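Local coordinates for galactonate dehydratase (Zobellia galactanivorans, PDB 5OLC), which belongs to the enolase superfamily of enzymes, pairing a mandelate racemase-type N-terminal domain with a TIM-barrel C-terminal domain, at residues G66-F70 / A105-I109; R98-Q103 / E256-Y260. One frame throughout, in Å; residues are numbered along the deposited sequence.

Contact 1: residues G66-F70 / A105-I109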
ATOM      1  N   GLY A  66      14.094 -28.108  27.900  1.00 48.10           N
ATOM      2  CA  GLY A  66      12.825 -27.702  27.318  1.00 47.80           C
ATOM      3  C   GLY A  66      11.827 -28.827  27.427  1.00 51.12           C
ATOM      4  O   GLY A  66      10.738 -28.622  27.970  1.00 51.02           O
ATOM      5  N   ILE A  67      12.240 -30.054  26.980  1.00 45.84           N
ATOM      6  CA  ILE A  67      11.428 -31.273  27.053  1.00 44.40           C
ATOM      7  C   ILE A  67      11.010 -31.493  28.517  1.00 53.29           C
ATOM      8  O   ILE A  67       9.815 -31.690  28.776  1.00 55.09           O
ATOM      9  CB  ILE A  67      12.169 -32.484  26.463  1.00 45.47           C
ATOM     10  CG1 ILE A  67      12.301 -32.348  24.937  1.00 44.17           C
ATOM     11  CG2 ILE A  67      11.462 -33.784  26.846  1.00 45.25           C
ATOM     12  CD1 ILE A  67      13.598 -32.799  24.359  1.00 39.84           C
ATOM     13  N   ASP A  68      11.984 -31.366  29.467  1.00 49.02           N
ATOM     14  CA  ASP A  68      11.769 -31.474  30.915  1.00 48.57           C
ATOM     15  C   ASP A  68      10.711 -30.483  31.416  1.00 51.27           C
ATOM     16  O   ASP A  68      10.024 -30.769  32.405  1.00 49.88           O
ATOM     17  CB  ASP A  68      13.075 -31.225  31.677  1.00 50.88           C
ATOM     18  CG  ASP A  68      14.197 -32.243  31.514  1.00 65.78           C
ATOM     19  OD1 ASP A  68      13.971 -33.290  30.869  1.00 66.06           O
ATOM     20  OD2 ASP A  68      15.295 -32.002  32.060  1.00 75.25           O
ATOM     21  N   PHE A  69      10.601 -29.308  30.741  1.00 47.30           N
ATOM     22  CA  PHE A  69       9.626 -28.275  31.098  1.00 46.43           C
ATOM     23  C   PHE A  69       8.203 -28.729  30.813  1.00 49.92           C
ATOM     24  O   PHE A  69       7.334 -28.538  31.661  1.00 47.83           O
ATOM     25  CB  PHE A  69       9.944 -26.918  30.424  1.00 47.33           C
ATOM     26  CG  PHE A  69       8.846 -25.887  30.580  1.00 47.73           C
ATOM     27  CD1 PHE A  69       8.683 -25.188  31.776  1.00 49.14           C
ATOM     28  CD2 PHE A  69       7.960 -25.630  29.541  1.00 48.89           C
ATOM     29  CE1 PHE A  69       7.650 -24.256  31.925  1.00 49.19           C
ATOM     30  CE2 PHE A  69       6.937 -24.695  29.690  1.00 50.28           C
ATOM     31  CZ  PHE A  69       6.785 -24.019  30.881  1.00 47.54           C
ATOM     32  N   PHE A  70       7.980 -29.335  29.631  1.00 48.55           N
ATOM     33  CA  PHE A  70       6.669 -29.828  29.191  1.00 48.98           C
ATOM     34  C   PHE A  70       6.310 -31.182  29.744  1.00 54.80           C
ATOM     35  O   PHE A  70       5.123 -31.527  29.746  1.00 56.79           O
ATOM     36  CB  PHE A  70       6.578 -29.902  27.656  1.00 50.71           C
ATOM     37  CG  PHE A  70       6.835 -28.597  26.940  1.00 52.50           C
ATOM     38  CD1 PHE A  70       5.980 -27.511  27.109  1.00 54.54           C
ATOM     39  CD2 PHE A  70       7.923 -28.459  26.082  1.00 54.90           C
ATOM     40  CE1 PHE A  70       6.220 -26.312  26.458  1.00 55.36           C
ATOM     41  CE2 PHE A  70       8.161 -27.259  25.427  1.00 57.53           C
ATOM     42  CZ  PHE A  70       7.305 -26.195  25.614  1.00 55.59           C
ATOM     43  N   ALA A 105      11.937 -28.165  21.457  1.00 42.68           N
ATOM     44  CA  ALA A 105      11.474 -29.071  22.513  1.00 41.19           C
ATOM     45  C   ALA A 105      10.106 -29.618  22.080  1.00 45.25           C
ATOM     46  O   ALA A 105       9.913 -30.843  22.104  1.00 43.84           O
ATOM     47  CB  ALA A 105      11.345 -28.334  23.827  1.00 41.68           C
ATOM     48  N   ILE A 106       9.176 -28.702  21.612  1.00 43.18           N
ATOM     49  CA  ILE A 106       7.827 -29.044  21.096  1.00 41.82           C
ATOM     50  C   ILE A 106       7.951 -29.924  19.853  1.00 42.87           C
ATOM     51  O   ILE A 106       7.198 -30.888  19.736  1.00 42.72           O
ATOM     52  CB  ILE A 106       6.883 -27.818  20.861  1.00 44.88           C
ATOM     53  CG1 ILE A 106       6.655 -27.006  22.158  1.00 44.36           C
ATOM     54  CG2 ILE A 106       5.533 -28.282  20.318  1.00 47.55           C
ATOM     55  CD1 ILE A 106       5.683 -25.829  22.086  1.00 36.99           C
ATOM     56  N   SER A 107       8.919 -29.617  18.948  1.00 38.37           N
ATOM     57  CA  SER A 107       9.194 -30.398  17.725  1.00 37.59           C
ATOM     58  C   SER A 107       9.582 -31.835  18.056  1.00 41.73           C
ATOM     59  O   SER A 107       9.016 -32.768  17.481  1.00 40.22           O
ATOM     60  CB  SER A 107      10.317 -29.776  16.898  1.00 40.06           C
ATOM     61  OG  SER A 107      10.037 -28.476  16.411  1.00 51.41           O
ATOM     62  N   ALA A 108      10.576 -32.002  18.974  1.00 40.13           N
ATOM     63  CA  ALA A 108      11.110 -33.278  19.436  1.00 40.20           C
ATOM     64  C   ALA A 108      10.009 -34.197  19.954  1.00 47.16           C
ATOM     65  O   ALA A 108       9.920 -35.324  19.467  1.00 49.34           O
ATOM     66  CB  ALA A 108      12.163 -33.031  20.491  1.00 40.92           C
ATOM     67  N   ILE A 109       9.127 -33.702  20.879  1.00 42.78           N
ATOM     68  CA  ILE A 109       7.966 -34.438  21.402  1.00 41.83           C
ATOM     69  C   ILE A 109       7.016 -34.803  20.246  1.00 45.52           C
ATOM     70  O   ILE A 109       6.624 -35.958  20.148  1.00 44.99           O
ATOM     71  CB  ILE A 109       7.248 -33.644  22.537  1.00 44.72           C
ATOM     72  CG1 ILE A 109       8.144 -33.545  23.798  1.00 44.49           C
ATOM     73  CG2 ILE A 109       5.872 -34.251  22.878  1.00 44.23           C
ATOM     74  CD1 ILE A 109       7.987 -32.288  24.595  1.00 51.47           C
TER
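Phe70 and Ile67 reach from helix 60-70 onto Ala105, Ile106, Ala108 and Ile109 of helix 101-120. The two helix segments pass at 9.2 Å between axes, with 72° between their directions. Gly66, Ile67 and Phe70 converge on Ala105, and this set is buried. Ala105 CB lies 3.7 Å from the backbone C of Gly66, which has no side chain, and also meets the rim of the Phe70 ring near the ring plane. The Ile106 and Phe70 side chains cross at about a right angle, and Ile106 CG1 stands 3.6 Å from Phe70 CE2. The Ile106 chain is extended at chi2 (-176°), which carries its CD1 on toward Phe70 CZ. Ile67 CD1 is 4.1 Å from Ala108 CB, and Ile109 CD1 is 4.1 Å from Phe70 CD2. Strand 36-46 closes over Ile67, Ala108 and Ile109, while helix 82-93 backs Phe70, Ile106 and Ile109. The outer side of helix 60-70 differs. Asp68 and Phe69 are partly exposed there; Asp68 pairs with Lys64, and Phe69 packs on Pro59 of the second subunit. All side chains that meet across the helices are apolar. Cohesion between them therefore rests on hydrophobic burial and shape.

Contact 2: residues R98-Q103 / E256-Y260; sequences RSGVLQ and EYLKY
Tyr257 CG lies beside its backbone N (chi1 -61°), which brings one ring face against the Ser99-Gly100 link. Gln103 is bent at chi2 (-37°), and its amide ends against Leu258. Ser99 C and Gly100 N both lie over that face of the Tyr257 ring. Gly100 N is 3.4 Å above the plane, over the centre, and Gly100 CA makes a CH-pi contact 4.0 Å from the centroid. Gly100 is also the N-cap of helix 101-120. Gln103 CB approaches Tyr257 CD2 at 3.7 Å, with the amide and ring planes 75° apart. Leu258 CD1 lies 3.8 Å from the carbonyl O of Arg98, and its CD2 meets Gln103 OE1. A water supplies the polar link. It is 2.9 Å from Ser99 OG, donates to Glu256 OE1 at 3.1 Å, and weakly accepts from Tyr257 N. Beyond the two segments, Arg98 forms salt bridges with Glu234 and Glu256 of the second subunit. Tyr257 OH bonds to the backbone O of Asp95 of that subunit, so the contact borders a subunit interface. Segment 256-260 follows strand 250-252, and its last residues lie in the helix that runs to 267. The contact lies where the N-terminal domain packs against the TIM-barrel domain, the two-domain layout of the enolase superfamily.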
ATOM      1  N   ARG A  98       7.716 -18.684  20.845  1.00 85.99           N
ATOM      2  CA  ARG A  98       7.525 -18.053  19.523  1.00 84.19           C
ATOM      3  C   ARG A  98       8.554 -18.560  18.500  1.00 86.01           C
ATOM      4  O   ARG A  98       8.191 -18.869  17.360  1.00 85.32           O
ATOM      5  CB  ARG A  98       7.522 -16.509  19.590  1.00 81.31           C
ATOM      6  CG  ARG A  98       6.401 -15.910  20.428  1.00 80.65           C
ATOM      7  CD  ARG A  98       6.292 -14.406  20.247  1.00 72.35           C
ATOM      8  NE  ARG A  98       6.082 -14.010  18.851  1.00 66.72           N
ATOM      9  CZ  ARG A  98       5.574 -12.846  18.468  1.00 87.73           C
ATOM     10  NH1 ARG A  98       5.411 -12.578  17.177  1.00 76.62           N
ATOM     11  NH2 ARG A  98       5.210 -11.941  19.372  1.00 80.59           N
ATOM     12  N   SER A  99       9.829 -18.637  18.915  1.00 80.76           N
ATOM     13  CA  SER A  99      10.941 -19.135  18.119  1.00 79.78           C
ATOM     14  C   SER A  99      11.931 -19.911  19.007  1.00 82.87           C
ATOM     15  O   SER A  99      11.711 -20.083  20.215  1.00 81.67           O
ATOM     16  CB  SER A  99      11.646 -17.987  17.398  1.00 82.67           C
ATOM     17  OG  SER A  99      11.174 -17.809  16.073  1.00 90.75           O
ATOM     18  N   GLY A 100      12.979 -20.410  18.360  1.00 79.41           N
ATOM     19  CA  GLY A 100      14.105 -21.104  18.960  1.00 78.95           C
ATOM     20  C   GLY A 100      13.886 -22.394  19.721  1.00 81.79           C
ATOM     21  O   GLY A 100      13.189 -23.304  19.266  1.00 80.69           O
ATOM     22  N   VAL A 101      14.564 -22.463  20.880  1.00 78.10           N
ATOM     23  CA  VAL A 101      14.721 -23.556  21.837  1.00 77.13           C
ATOM     24  C   VAL A 101      13.400 -24.239  22.233  1.00 77.78           C
ATOM     25  O   VAL A 101      13.297 -25.431  21.953  1.00 78.80           O
ATOM     26  CB  VAL A 101      15.559 -23.099  23.069  1.00 81.73           C
ATOM     27  CG1 VAL A 101      15.411 -24.050  24.262  1.00 81.96           C
ATOM     28  CG2 VAL A 101      17.030 -22.940  22.689  1.00 81.21           C
ATOM     29  N   LEU A 102      12.408 -23.546  22.865  1.00 70.72           N
ATOM     30  CA  LEU A 102      11.149 -24.231  23.252  1.00 67.97           C
ATOM     31  C   LEU A 102      10.375 -24.815  22.050  1.00 66.09           C
ATOM     32  O   LEU A 102       9.656 -25.793  22.236  1.00 65.77           O
ATOM     33  CB  LEU A 102      10.229 -23.390  24.141  1.00 67.60           C
ATOM     34  CG  LEU A 102      10.641 -23.265  25.615  1.00 72.18           C
ATOM     35  CD1 LEU A 102       9.842 -22.195  26.303  1.00 72.73           C
ATOM     36  CD2 LEU A 102      10.476 -24.562  26.375  1.00 72.90           C
ATOM     37  N   GLN A 103      10.585 -24.274  20.824  1.00 57.74           N
ATOM     38  CA  GLN A 103       9.972 -24.799  19.607  1.00 55.95           C
ATOM     39  C   GLN A 103      10.610 -26.129  19.217  1.00 56.96           C
ATOM     40  O   GLN A 103       9.892 -27.035  18.772  1.00 55.26           O
ATOM     41  CB  GLN A 103      10.001 -23.790  18.430  1.00 56.95           C
ATOM     42  CG  GLN A 103       9.063 -22.592  18.582  1.00 71.23           C
ATOM     43  CD  GLN A 103       7.727 -22.915  19.234  1.00 88.12           C
ATOM     44  OE1 GLN A 103       6.973 -23.788  18.782  1.00 87.38           O
ATOM     45  NE2 GLN A 103       7.419 -22.233  20.334  1.00 67.59           N
ATOM     46  N   GLU A 256      13.253 -19.945  10.590  1.00 59.78           N
ATOM     47  CA  GLU A 256      11.845 -19.560  10.719  1.00 59.10           C
ATOM     48  C   GLU A 256      11.059 -20.618  11.485  1.00 62.77           C
ATOM     49  O   GLU A 256      11.231 -21.813  11.255  1.00 61.46           O
ATOM     50  CB  GLU A 256      11.210 -19.232   9.364  1.00 60.31           C
ATOM     51  CG  GLU A 256      11.492 -17.821   8.877  1.00 67.73           C
ATOM     52  CD  GLU A 256      10.859 -16.677   9.651  1.00 82.46           C
ATOM     53  OE1 GLU A 256       9.857 -16.907  10.363  1.00 59.65           O
ATOM     54  OE2 GLU A 256      11.360 -15.537   9.528  1.00 82.03           O
ATOM     55  N   TYR A 257      10.251 -20.167  12.448  1.00 60.81           N
ATOM     56  CA  TYR A 257       9.494 -21.021  13.358  1.00 61.54           C
ATOM     57  C   TYR A 257       8.001 -20.706  13.337  1.00 64.70           C
ATOM     58  O   TYR A 257       7.603 -19.538  13.327  1.00 64.82           O
ATOM     59  CB  TYR A 257      10.041 -20.862  14.796  1.00 64.64           C
ATOM     60  CG  TYR A 257      11.498 -21.253  14.970  1.00 69.39           C
ATOM     61  CD1 TYR A 257      12.524 -20.361  14.664  1.00 72.00           C
ATOM     62  CD2 TYR A 257      11.849 -22.495  15.489  1.00 71.19           C
ATOM     63  CE1 TYR A 257      13.865 -20.721  14.804  1.00 73.71           C
ATOM     64  CE2 TYR A 257      13.187 -22.865  15.645  1.00 72.63           C
ATOM     65  CZ  TYR A 257      14.192 -21.975  15.299  1.00 82.58           C
ATOM     66  OH  TYR A 257      15.508 -22.329  15.475  1.00 86.41           O
ATOM     67  N   LEU A 258       7.182 -21.760  13.355  1.00 61.03           N
ATOM     68  CA  LEU A 258       5.710 -21.766  13.368  1.00 60.75           C
ATOM     69  C   LEU A 258       5.060 -21.284  12.065  1.00 63.13           C
ATOM     70  O   LEU A 258       5.723 -20.742  11.171  1.00 62.48           O
ATOM     71  CB  LEU A 258       5.112 -20.998  14.578  1.00 61.02           C
ATOM     72  CG  LEU A 258       5.572 -21.414  15.978  1.00 66.64           C
ATOM     73  CD1 LEU A 258       4.855 -20.599  17.039  1.00 67.52           C
ATOM     74  CD2 LEU A 258       5.329 -22.905  16.234  1.00 69.49           C
ATOM     75  N   LYS A 259       3.736 -21.514  11.970  1.00 58.64           N
ATOM     76  CA  LYS A 259       2.886 -21.105  10.850  1.00 57.29           C
ATOM     77  C   LYS A 259       2.913 -19.568  10.732  1.00 61.64           C
ATOM     78  O   LYS A 259       2.959 -19.028   9.616  1.00 62.54           O
ATOM     79  CB  LYS A 259       1.438 -21.635  11.032  1.00 58.19           C
ATOM     80  CG  LYS A 259       0.723 -21.237  12.351  1.00 64.87           C
ATOM     81  CD  LYS A 259      -0.741 -21.679  12.417  1.00 68.31           C
ATOM     82  CE  LYS A 259      -0.957 -22.923  13.232  1.00 77.66           C
ATOM     83  NZ  LYS A 259      -0.770 -22.662  14.688  1.00 94.10           N
ATOM     84  N   TYR A 260       2.959 -18.874  11.898  1.00 54.98           N
ATOM     85  CA  TYR A 260       2.959 -17.415  11.977  1.00 53.01           C
ATOM     86  C   TYR A 260       4.227 -16.818  11.421  1.00 52.35           C
ATOM     87  O   TYR A 260       4.178 -15.779  10.762  1.00 51.30           O
ATOM     88  CB  TYR A 260       2.716 -16.959  13.411  1.00 54.01           C
ATOM     89  CG  TYR A 260       1.514 -17.608  14.050  1.00 56.31           C
ATOM     90  CD1 TYR A 260       0.234 -17.107  13.840  1.00 58.72           C
ATOM     91  CD2 TYR A 260       1.659 -18.689  14.915  1.00 57.61           C
ATOM     92  CE1 TYR A 260      -0.875 -17.669  14.469  1.00 61.20           C
ATOM     93  CE2 TYR A 260       0.557 -19.270  15.534  1.00 59.14           C
ATOM     94  CZ  TYR A 260      -0.712 -18.760  15.304  1.00 69.08           C
ATOM     95  OH  TYR A 260      -1.816 -19.321  15.893  1.00 71.81           O
TER
HETATM   96  O   HOH W   1      10.362 -16.959  13.397  1.00 51.18           O

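From the N terminus, the chain passes through the three-stranded sheet and helix 60-70, whose last residues, 66-70, are the first half of contact 1. It then runs through helix 82-93 to segment 98-103, which opens contact 2. Only after that does 105-109 close contact 1, around a loop of 34 residues. Contact 2 closes much later, at 256-260, after 152 residues that include several parallel strands of the barrel. The two contacts thus cross rather than nest. Helix 101-120 serves both. Contact 1 joins helices inside the N-terminal domain, and contact 2 ties that domain to the barrel. Leu102 CD2 packs 3.6 Å from Phe70 CZ and connects them directly.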